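Local coordinates for protein endo-beta-1,4-glucanase (cellulase B) (PDB 4V2X) that probably hydrolyses beta-1,4-linked glucans as a family 5 glycoside hydrolase, joining a catalytic module to an Ig-like module and a carbohydrate-binding module of family 46, at residues E299-V304 with H346-R351; R481-Q486 with F562-G567; G490-F495 with A548-V553. All blocks are in the same frame, centred on the assembly; numbering follows the deposited sequence.

Contact 1: residues E299-V304 with H346-R351; sequences EAFDRV and HHLNER
Helix 291-309 and the C-terminal end of helix 334-350 lie next to each other, with Phe301 and Leu348 closest in the backbone at 7.3 Å between CA atoms. Both belong to the outer layer of the (beta/alpha)8 barrel of the family 5 catalytic module. On the barrel side, CD2 of Leu348 sits over the centre of the Phe301 ring, 3.7 Å from its centroid and 11° off the ring normal, a CH-pi contact. Both side chains reach Leu317 of barrel strand 315-320, so this pair fills the space between helices and barrel wall.

Farther out, Arg351, the first residue past helix 334-350 to leave helical phi/psi, turns its extended chain across to the neighbouring helix. Its CD packs against CB of Phe301 at 3.7 Å, and the guanidinium forms a side-on salt bridge with Asp302. NE and NH2 of Arg351 both donate to Asp302 OD1, each at 2.8 Å, from one face of the carboxylate plane, which is turned 30° from the guanidinium. The third nitrogen looks back to its own helix end, which fixes the group's rotation: NH1 of Arg351 donates to His347 O at 2.9 Å and, close to the imidazole plane, to His347 ND1 at 3.0 Å.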
loop_
_atom_site.group_PDB
_atom_site.type_symbol
_atom_site.label_atom_id
_atom_site.label_comp_id
_atom_site.label_asym_id
_atom_site.label_seq_id
_atom_site.Cartn_x
_atom_site.Cartn_y
_atom_site.Cartn_z
ATOM N N GLU A 299 -1.663 -25.773 -1.353
ATOM C CA GLU A 299 -1.157 -24.526 -1.930
ATOM C C GLU A 299 -1.480 -23.340 -1.044
ATOM O O GLU A 299 -0.611 -22.509 -0.768
ATOM C CB GLU A 299 -1.724 -24.303 -3.333
ATOM C CG GLU A 299 -1.190 -25.288 -4.358
ATOM C CD GLU A 299 -1.885 -25.198 -5.706
ATOM O OE1 GLU A 299 -2.856 -24.420 -5.855
ATOM O OE2 GLU A 299 -1.453 -25.923 -6.627
ATOM N N ALA A 300 -2.727 -23.264 -0.597
ATOM C CA ALA A 300 -3.166 -22.151 0.237
ATOM C C ALA A 300 -2.391 -22.091 1.546
ATOM O O ALA A 300 -1.874 -21.044 1.932
ATOM C CB ALA A 300 -4.660 -22.241 0.507
ATOM N N PHE A 301 -2.285 -23.214 2.235
ATOM C CA PHE A 301 -1.637 -23.181 3.524
ATOM C C PHE A 301 -0.122 -23.178 3.416
ATOM O O PHE A 301 0.540 -22.703 4.316
ATOM C CB PHE A 301 -2.249 -24.227 4.448
ATOM C CG PHE A 301 -3.664 -23.885 4.808
ATOM C CD1 PHE A 301 -3.925 -22.797 5.630
ATOM C CD2 PHE A 301 -4.736 -24.571 4.250
ATOM C CE1 PHE A 301 -5.218 -22.431 5.932
ATOM C CE2 PHE A 301 -6.037 -24.206 4.541
ATOM C CZ PHE A 301 -6.280 -23.141 5.392
ATOM N N ASP A 302 0.426 -23.612 2.284
ATOM C CA ASP A 302 1.843 -23.354 2.024
ATOM C C ASP A 302 2.083 -21.845 1.938
ATOM O O ASP A 302 3.051 -21.345 2.497
ATOM C CB ASP A 302 2.326 -24.037 0.742
ATOM C CG ASP A 302 2.712 -25.499 0.951
ATOM O OD1 ASP A 302 2.753 -25.983 2.112
ATOM O OD2 ASP A 302 3.007 -26.165 -0.061
ATOM N N ARG A 303 1.211 -21.123 1.230
ATOM C CA ARG A 303 1.337 -19.669 1.131
ATOM C C ARG A 303 1.263 -19.033 2.519
ATOM O O ARG A 303 2.075 -18.186 2.881
ATOM C CB ARG A 303 0.247 -19.064 0.241
ATOM C CG ARG A 303 0.353 -19.383 -1.241
ATOM C CD ARG A 303 -0.568 -18.491 -2.064
ATOM N NE ARG A 303 -1.991 -18.666 -1.759
ATOM C CZ ARG A 303 -2.815 -19.521 -2.368
ATOM N NH1 ARG A 303 -2.376 -20.336 -3.322
ATOM N NH2 ARG A 303 -4.096 -19.575 -2.015
ATOM N N VAL A 304 0.288 -19.470 3.298
ATOM C CA VAL A 304 0.087 -18.949 4.640
ATOM C C VAL A 304 1.317 -19.226 5.519
ATOM O O VAL A 304 1.785 -18.346 6.238
ATOM C CB VAL A 304 -1.181 -19.552 5.273
ATOM C CG1 VAL A 304 -1.292 -19.194 6.746
ATOM C CG2 VAL A 304 -2.419 -19.070 4.524
ATOM N N HIS A 346 -4.737 -32.352 9.271
ATOM C CA HIS A 346 -3.360 -32.823 9.189
ATOM C C HIS A 346 -2.467 -31.717 8.644
ATOM O O HIS A 346 -1.400 -31.432 9.196
ATOM C CB HIS A 346 -3.245 -34.056 8.295
ATOM C CG HIS A 346 -1.841 -34.357 7.870
ATOM N ND1 HIS A 346 -0.853 -34.702 8.767
ATOM C CD2 HIS A 346 -1.256 -34.349 6.649
ATOM C CE1 HIS A 346 0.280 -34.894 8.118
ATOM N NE2 HIS A 346 0.063 -34.689 6.832
ATOM N N HIS A 347 -2.901 -31.082 7.560
ATOM C CA HIS A 347 -2.029 -30.097 6.909
ATOM C C HIS A 347 -1.915 -28.796 7.698
ATOM O O HIS A 347 -0.892 -28.123 7.643
ATOM C CB HIS A 347 -2.447 -29.886 5.454
ATOM C CG HIS A 347 -1.977 -30.989 4.570
ATOM N ND1 HIS A 347 -0.651 -31.147 4.226
ATOM C CD2 HIS A 347 -2.635 -32.028 4.008
ATOM C CE1 HIS A 347 -0.518 -32.220 3.469
ATOM N NE2 HIS A 347 -1.706 -32.776 3.328
ATOM N N LEU A 348 -2.935 -28.482 8.483
ATOM C CA LEU A 348 -2.835 -27.375 9.433
ATOM C C LEU A 348 -1.847 -27.700 10.553
ATOM O O LEU A 348 -1.053 -26.847 10.946
ATOM C CB LEU A 348 -4.200 -27.057 10.017
ATOM C CG LEU A 348 -5.229 -26.563 8.997
ATOM C CD1 LEU A 348 -6.586 -26.453 9.662
ATOM C CD2 LEU A 348 -4.812 -25.227 8.388
ATOM N N ASN A 349 -1.881 -28.934 11.040
ATOM C CA ASN A 349 -0.941 -29.371 12.074
ATOM C C ASN A 349 0.496 -29.280 11.598
ATOM O O ASN A 349 1.368 -28.805 12.327
ATOM C CB ASN A 349 -1.236 -30.810 12.517
ATOM C CG ASN A 349 -2.479 -30.918 13.374
ATOM O OD1 ASN A 349 -2.932 -29.948 13.968
ATOM N ND2 ASN A 349 -3.037 -32.110 13.439
ATOM N N GLU A 350 0.733 -29.749 10.375
ATOM C CA GLU A 350 2.055 -29.704 9.767
ATOM C C GLU A 350 2.594 -28.278 9.724
ATOM O O GLU A 350 3.798 -28.064 9.839
ATOM C CB GLU A 350 2.010 -30.273 8.350
ATOM C CG GLU A 350 1.909 -31.786 8.294
ATOM C CD GLU A 350 3.186 -32.467 8.749
ATOM O OE1 GLU A 350 4.275 -32.048 8.295
ATOM O OE2 GLU A 350 3.097 -33.412 9.556
ATOM N N ARG A 351 1.697 -27.312 9.553
ATOM C CA ARG A 351 2.085 -25.910 9.393
ATOM C C ARG A 351 1.842 -25.057 10.646
ATOM O O ARG A 351 1.905 -23.829 10.584
ATOM C CB ARG A 351 1.363 -25.347 8.164
ATOM C CG ARG A 351 1.843 -26.005 6.871
ATOM C CD ARG A 351 0.874 -25.787 5.719
ATOM N NE ARG A 351 1.287 -26.487 4.498
ATOM C CZ ARG A 351 1.151 -27.794 4.289
ATOM N NH1 ARG A 351 0.622 -28.567 5.231
ATOM N NH2 ARG A 351 1.568 -28.338 3.143
#

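Contact 2: residues R481-Q486 with F562-G567; sequences RTPVLQ and FHFWSG
Pro483 and Leu485 face Phe564 and Phe562 across the interior of the beta-sheet domain assigned to the carbohydrate-binding family, where strands 484-491 and 556-564 belong to one antiparallel eight-stranded sheet but are not neighbours in it. Strands 569-577 and 580-585 lie between them in the strand order, and the two segments therefore meet through side chains alone; even the nearest CA atoms, those of Pro483 and Phe564, are 8.7 Å apart.

The tight part consists of two apolar pairs. CG of Pro483 rests over one face of the Phe564 ring, 14° off the normal and displaced from the centre toward the rim, a CH-pi contact whose shortest approach is 3.6 Å to CE1 of Phe564. With CG of Phe564 anti to its carbonyl carbon (chi1 -61°), the ring reaches across to the proline. Two residues on from Pro483 and two back from Phe564, a single methyl of Leu485 does the touching in the second pair. Val570 lies against both Leu485 and Phe564, while Leu506 covers Phe562 and Phe564 from strand 506-513.

The outward side is looser and meets solvent: Thr482, exposed, and Val484, partly exposed, point away from the opposite segment, and Thr482 OG1 is hydrogen-bonded to Glu568 OE1. Beyond Phe564 the chain reverses in a type I beta turn closed by Gly567 N to Phe564 O at 2.9 Å, on which Ser566 OG is hydrogen-bonded to Asn504 OD1. Back in the packed interior, CD1 of Leu485 lies 3.6 Å from both CD1 and CE1 of Phe562.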
loop_
_atom_site.group_PDB
_atom_site.type_symbol
_atom_site.label_atom_id
_atom_site.label_comp_id
_atom_site.label_asym_id
_atom_site.label_seq_id
_atom_site.Cartn_x
_atom_site.Cartn_y
_atom_site.Cartn_z
ATOM N N ARG A 481 -31.525 -51.663 -5.303
ATOM C CA ARG A 481 -31.994 -52.017 -6.643
ATOM C C ARG A 481 -31.955 -50.753 -7.485
ATOM O O ARG A 481 -31.821 -49.649 -6.960
ATOM C CB ARG A 481 -33.434 -52.512 -6.638
ATOM C CG ARG A 481 -33.869 -53.244 -5.393
ATOM C CD ARG A 481 -35.350 -53.558 -5.463
ATOM N NE ARG A 481 -35.665 -54.348 -6.653
ATOM C CZ ARG A 481 -36.618 -54.060 -7.539
ATOM N NH1 ARG A 481 -37.402 -52.999 -7.388
ATOM N NH2 ARG A 481 -36.802 -54.860 -8.581
ATOM N N THR A 482 -32.113 -50.909 -8.792
ATOM C CA THR A 482 -32.168 -49.750 -9.670
ATOM C C THR A 482 -33.247 -48.793 -9.151
ATOM O O THR A 482 -34.382 -49.216 -8.901
ATOM C CB THR A 482 -32.446 -50.155 -11.131
ATOM O OG1 THR A 482 -31.301 -50.844 -11.649
ATOM C CG2 THR A 482 -32.722 -48.931 -12.004
ATOM N N PRO A 483 -32.886 -47.513 -8.951
ATOM C CA PRO A 483 -33.894 -46.544 -8.534
ATOM C C PRO A 483 -34.820 -46.227 -9.693
ATOM O O PRO A 483 -34.413 -46.323 -10.850
ATOM C CB PRO A 483 -33.081 -45.311 -8.126
ATOM C CG PRO A 483 -31.672 -45.567 -8.533
ATOM C CD PRO A 483 -31.597 -46.871 -9.258
ATOM N N VAL A 484 -36.059 -45.872 -9.373
ATOM C CA VAL A 484 -37.081 -45.653 -10.378
ATOM C C VAL A 484 -37.698 -44.290 -10.134
ATOM O O VAL A 484 -38.111 -43.988 -9.017
ATOM C CB VAL A 484 -38.182 -46.736 -10.317
ATOM C CG1 VAL A 484 -39.195 -46.532 -11.435
ATOM C CG2 VAL A 484 -37.571 -48.127 -10.405
ATOM N N LEU A 485 -37.732 -43.473 -11.182
ATOM C CA LEU A 485 -38.441 -42.200 -11.163
ATOM C C LEU A 485 -39.702 -42.342 -11.995
ATOM O O LEU A 485 -39.758 -43.152 -12.929
ATOM C CB LEU A 485 -37.559 -41.088 -11.732
ATOM C CG LEU A 485 -36.251 -40.858 -10.978
ATOM C CD1 LEU A 485 -35.394 -39.837 -11.710
ATOM C CD2 LEU A 485 -36.497 -40.417 -9.546
ATOM N N GLN A 486 -40.715 -41.553 -11.660
ATOM C CA GLN A 486 -41.992 -41.655 -12.350
ATOM C C GLN A 486 -42.350 -40.370 -13.072
ATOM O O GLN A 486 -42.011 -39.270 -12.628
ATOM C CB GLN A 486 -43.104 -42.027 -11.368
ATOM C CG GLN A 486 -42.822 -43.259 -10.521
ATOM C CD GLN A 486 -42.785 -44.551 -11.323
ATOM O OE1 GLN A 486 -43.005 -44.560 -12.532
ATOM N NE2 GLN A 486 -42.504 -45.656 -10.645
ATOM N N PHE A 562 -29.495 -38.422 -13.069
ATOM C CA PHE A 562 -29.288 -38.601 -11.652
ATOM C C PHE A 562 -28.233 -39.665 -11.447
ATOM O O PHE A 562 -28.363 -40.775 -11.957
ATOM C CB PHE A 562 -30.597 -38.993 -10.973
ATOM C CG PHE A 562 -31.637 -37.920 -11.034
ATOM C CD1 PHE A 562 -32.493 -37.827 -12.116
ATOM C CD2 PHE A 562 -31.747 -36.989 -10.009
ATOM C CE1 PHE A 562 -33.447 -36.824 -12.176
ATOM C CE2 PHE A 562 -32.698 -35.991 -10.059
ATOM C CZ PHE A 562 -33.552 -35.908 -11.144
ATOM N N HIS A 563 -27.187 -39.287 -10.717
ATOM C CA HIS A 563 -26.056 -40.150 -10.409
ATOM C C HIS A 563 -26.153 -40.587 -8.961
ATOM O O HIS A 563 -26.208 -39.751 -8.067
ATOM C CB HIS A 563 -24.757 -39.373 -10.615
ATOM C CG HIS A 563 -24.553 -38.895 -12.018
ATOM N ND1 HIS A 563 -23.838 -39.613 -12.952
ATOM C CD2 HIS A 563 -24.975 -37.774 -12.652
ATOM C CE1 HIS A 563 -23.826 -38.956 -14.097
ATOM N NE2 HIS A 563 -24.502 -37.834 -13.941
ATOM N N PHE A 564 -26.168 -41.898 -8.735
ATOM C CA PHE A 564 -26.255 -42.455 -7.385
ATOM C C PHE A 564 -24.931 -43.080 -6.972
ATOM O O PHE A 564 -24.141 -43.503 -7.813
ATOM C CB PHE A 564 -27.390 -43.480 -7.303
ATOM C CG PHE A 564 -28.739 -42.899 -7.604
ATOM C CD1 PHE A 564 -29.180 -42.781 -8.917
ATOM C CD2 PHE A 564 -29.553 -42.435 -6.579
ATOM C CE1 PHE A 564 -30.419 -42.227 -9.203
ATOM C CE2 PHE A 564 -30.788 -41.879 -6.858
ATOM C CZ PHE A 564 -31.222 -41.778 -8.169
ATOM N N TRP A 565 -24.698 -43.135 -5.667
ATOM C CA TRP A 565 -23.424 -43.616 -5.129
ATOM C C TRP A 565 -23.144 -45.097 -5.404
ATOM O O TRP A 565 -21.995 -45.536 -5.334
ATOM C CB TRP A 565 -23.342 -43.315 -3.633
ATOM C CG TRP A 565 -23.041 -41.875 -3.386
ATOM C CD1 TRP A 565 -23.886 -40.931 -2.903
ATOM C CD2 TRP A 565 -21.809 -41.209 -3.666
ATOM N NE1 TRP A 565 -23.255 -39.714 -2.846
ATOM C CE2 TRP A 565 -21.978 -39.857 -3.317
ATOM C CE3 TRP A 565 -20.576 -41.625 -4.181
ATOM C CZ2 TRP A 565 -20.952 -38.917 -3.448
ATOM C CZ3 TRP A 565 -19.559 -40.690 -4.314
ATOM C CH2 TRP A 565 -19.756 -39.351 -3.949
ATOM N N SER A 566 -24.195 -45.853 -5.696
ATOM C CA SER A 566 -24.073 -47.249 -6.100
ATOM C C SER A 566 -23.493 -47.411 -7.497
ATOM O O SER A 566 -23.139 -48.518 -7.886
ATOM C CB SER A 566 -25.452 -47.902 -6.088
ATOM O OG SER A 566 -26.311 -47.230 -6.990
ATOM N N GLY A 567 -23.444 -46.319 -8.262
ATOM C CA GLY A 567 -23.057 -46.369 -9.660
ATOM C C GLY A 567 -24.248 -46.314 -10.596
ATOM O O GLY A 567 -24.069 -46.150 -11.804
#

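Contact 3: residues G490-F495 with A548-V553; sequences GHVSNF and AFFREV
Phe550, on the short helix 547-551, lays its ring against the turn of the hairpin that joins strands 484-491 and 495-500 of the antiparallel sheet, a helix-on-hairpin packing within the domain of the carbohydrate-binding family. Its ring stands nearly perpendicular to that of Phe495, the planes at 84° and the centroids 5.8 Å apart. The arrangement is an offset edge-to-face pair in which Phe550 supplies the edge and Phe495 the face. With CG of Phe495 swung opposite the backbone N (chi1 -170°), the ring is set with its face toward that edge. CZ of Phe550 is the rim atom nearest CG and CD2 of Phe495, 4.1 Å from each, and CB of Phe495 lies 3.7 Å from Phe550 CE2.

Val492, in the type I turn from His491 to Asn494, meets the same aromatic nearer its root: CG1 of Val492 lies 3.7 Å from Phe550 CG and equally close to CB. Val581 and Leu545 from flanking strands also touch Phe550, and one face of its ring is covered by CD2 of Phe549. Replacing Phe550 by an alanine takes away the ring and is likely to leave a gap between helix and hairpin, with the Phe495 face without its edge partner. The turn contributes backbone as well, Val492 O lying 3.6 Å from Phe550 CD2.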
loop_
_atom_site.group_PDB
_atom_site.type_symbol
_atom_site.label_atom_id
_atom_site.label_comp_id
_atom_site.label_asym_id
_atom_site.label_seq_id
_atom_site.Cartn_x
_atom_site.Cartn_y
_atom_site.Cartn_z
ATOM N N GLY A 490 -46.464 -30.932 -12.927
ATOM C CA GLY A 490 -46.472 -30.029 -11.785
ATOM C C GLY A 490 -46.130 -28.589 -12.113
ATOM O O GLY A 490 -46.060 -28.203 -13.279
ATOM N N HIS A 491 -45.920 -27.804 -11.060
ATOM C CA HIS A 491 -45.679 -26.369 -11.146
ATOM C C HIS A 491 -44.257 -26.078 -10.660
ATOM O O HIS A 491 -43.740 -26.784 -9.798
ATOM C CB HIS A 491 -46.720 -25.649 -10.278
ATOM C CG HIS A 491 -46.679 -24.156 -10.369
ATOM N ND1 HIS A 491 -46.042 -23.373 -9.431
ATOM C CD2 HIS A 491 -47.231 -23.299 -11.260
ATOM C CE1 HIS A 491 -46.185 -22.099 -9.751
ATOM N NE2 HIS A 491 -46.904 -22.027 -10.857
ATOM N N VAL A 492 -43.628 -25.040 -11.205
ATOM C CA VAL A 492 -42.227 -24.725 -10.870
ATOM C C VAL A 492 -41.970 -24.420 -9.391
ATOM O O VAL A 492 -40.843 -24.562 -8.915
ATOM C CB VAL A 492 -41.663 -23.548 -11.702
ATOM C CG1 VAL A 492 -41.579 -23.921 -13.177
ATOM C CG2 VAL A 492 -42.468 -22.268 -11.489
ATOM N N SER A 493 -42.997 -23.971 -8.678
ATOM C CA SER A 493 -42.859 -23.614 -7.267
ATOM C C SER A 493 -42.823 -24.818 -6.335
ATOM O O SER A 493 -42.394 -24.696 -5.195
ATOM C CB SER A 493 -43.991 -22.674 -6.839
ATOM O OG SER A 493 -45.216 -23.378 -6.733
ATOM N N ASN A 494 -43.275 -25.978 -6.810
ATOM C CA ASN A 494 -43.409 -27.147 -5.958
ATOM C C ASN A 494 -43.349 -28.433 -6.773
ATOM O O ASN A 494 -44.246 -29.272 -6.700
ATOM C CB ASN A 494 -44.732 -27.048 -5.188
ATOM C CG ASN A 494 -44.915 -28.161 -4.186
ATOM O OD1 ASN A 494 -43.969 -28.572 -3.512
ATOM N ND2 ASN A 494 -46.145 -28.659 -4.078
ATOM N N PHE A 495 -42.283 -28.585 -7.553
ATOM C CA PHE A 495 -42.158 -29.721 -8.457
ATOM C C PHE A 495 -41.409 -30.881 -7.806
ATOM O O PHE A 495 -40.235 -30.748 -7.459
ATOM C CB PHE A 495 -41.444 -29.322 -9.745
ATOM C CG PHE A 495 -41.489 -30.387 -10.799
ATOM C CD1 PHE A 495 -42.616 -30.553 -11.581
ATOM C CD2 PHE A 495 -40.413 -31.245 -10.992
ATOM C CE1 PHE A 495 -42.672 -31.544 -12.544
ATOM C CE2 PHE A 495 -40.458 -32.236 -11.963
ATOM C CZ PHE A 495 -41.591 -32.388 -12.735
ATOM N N ALA A 548 -35.693 -22.230 -7.624
ATOM C CA ALA A 548 -34.451 -21.561 -8.028
ATOM C C ALA A 548 -33.845 -22.211 -9.268
ATOM O O ALA A 548 -33.271 -21.530 -10.114
ATOM C CB ALA A 548 -33.448 -21.587 -6.889
ATOM N N PHE A 549 -33.964 -23.532 -9.364
ATOM C CA PHE A 549 -33.548 -24.246 -10.575
ATOM C C PHE A 549 -34.335 -23.737 -11.778
ATOM O O PHE A 549 -33.752 -23.322 -12.775
ATOM C CB PHE A 549 -33.745 -25.751 -10.408
ATOM C CG PHE A 549 -33.555 -26.550 -11.675
ATOM C CD1 PHE A 549 -32.287 -26.766 -12.195
ATOM C CD2 PHE A 549 -34.644 -27.138 -12.306
ATOM C CE1 PHE A 549 -32.111 -27.528 -13.342
ATOM C CE2 PHE A 549 -34.476 -27.905 -13.452
ATOM C CZ PHE A 549 -33.208 -28.101 -13.969
ATOM N N PHE A 550 -35.661 -23.763 -11.671
ATOM C CA PHE A 550 -36.513 -23.381 -12.793
ATOM C C PHE A 550 -36.395 -21.913 -13.196
ATOM O O PHE A 550 -36.611 -21.580 -14.361
ATOM C CB PHE A 550 -37.966 -23.754 -12.512
ATOM C CG PHE A 550 -38.222 -25.230 -12.557
ATOM C CD1 PHE A 550 -38.085 -25.932 -13.747
ATOM C CD2 PHE A 550 -38.592 -25.923 -11.419
ATOM C CE1 PHE A 550 -38.315 -27.295 -13.800
ATOM C CE2 PHE A 550 -38.832 -27.289 -11.466
ATOM C CZ PHE A 550 -38.690 -27.975 -12.658
ATOM N N ARG A 551 -36.032 -21.042 -12.257
ATOM C CA ARG A 551 -35.819 -19.626 -12.589
ATOM C C ARG A 551 -34.748 -19.433 -13.665
ATOM O O ARG A 551 -34.761 -18.434 -14.382
ATOM C CB ARG A 551 -35.451 -18.805 -11.347
ATOM C CG ARG A 551 -36.644 -18.360 -10.522
ATOM C CD ARG A 551 -36.325 -17.145 -9.666
ATOM N NE ARG A 551 -35.306 -17.425 -8.659
ATOM C CZ ARG A 551 -35.532 -18.012 -7.483
ATOM N NH1 ARG A 551 -36.755 -18.411 -7.139
ATOM N NH2 ARG A 551 -34.521 -18.208 -6.645
ATOM N N GLU A 552 -33.830 -20.391 -13.778
ATOM C CA GLU A 552 -32.769 -20.326 -14.772
ATOM C C GLU A 552 -32.859 -21.450 -15.805
ATOM O O GLU A 552 -31.846 -21.896 -16.348
ATOM C CB GLU A 552 -31.418 -20.314 -14.058
ATOM C CG GLU A 552 -31.287 -19.111 -13.135
ATOM C CD GLU A 552 -29.905 -18.962 -12.539
ATOM O OE1 GLU A 552 -28.967 -18.616 -13.286
ATOM O OE2 GLU A 552 -29.766 -19.186 -11.320
ATOM N N VAL A 553 -34.086 -21.887 -16.085
ATOM C CA VAL A 553 -34.357 -22.827 -17.152
ATOM C C VAL A 553 -35.336 -22.174 -18.125
ATOM O O VAL A 553 -36.402 -21.704 -17.725
ATOM C CB VAL A 553 -34.955 -24.136 -16.607
ATOM C CG1 VAL A 553 -35.353 -25.074 -17.743
ATOM C CG2 VAL A 553 -33.974 -24.818 -15.655
#

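How the contacts relate
The three contacts belong to two different parts of this multi-modular chain. Contact 1 comes first in sequence and joins two helices around the catalytic barrel; contacts 2 and 3 follow in the C-terminal carbohydrate-binding region. The centre of contact 1 lies about 38 Å from that of contact 2 and about 42 Å from that of contact 3, and it touches neither. Contacts 2 and 3 share strand 484-491 and one antiparallel sheet, with centres about 22 Å apart. Contact 3 is nested in the loop that contact 2 closes, and helix 547-551 leads into strand 556-564. The catalytic and carbohydrate-binding modules thus each have their own packing; the Ig-like module between them in sequence contributes no contact here.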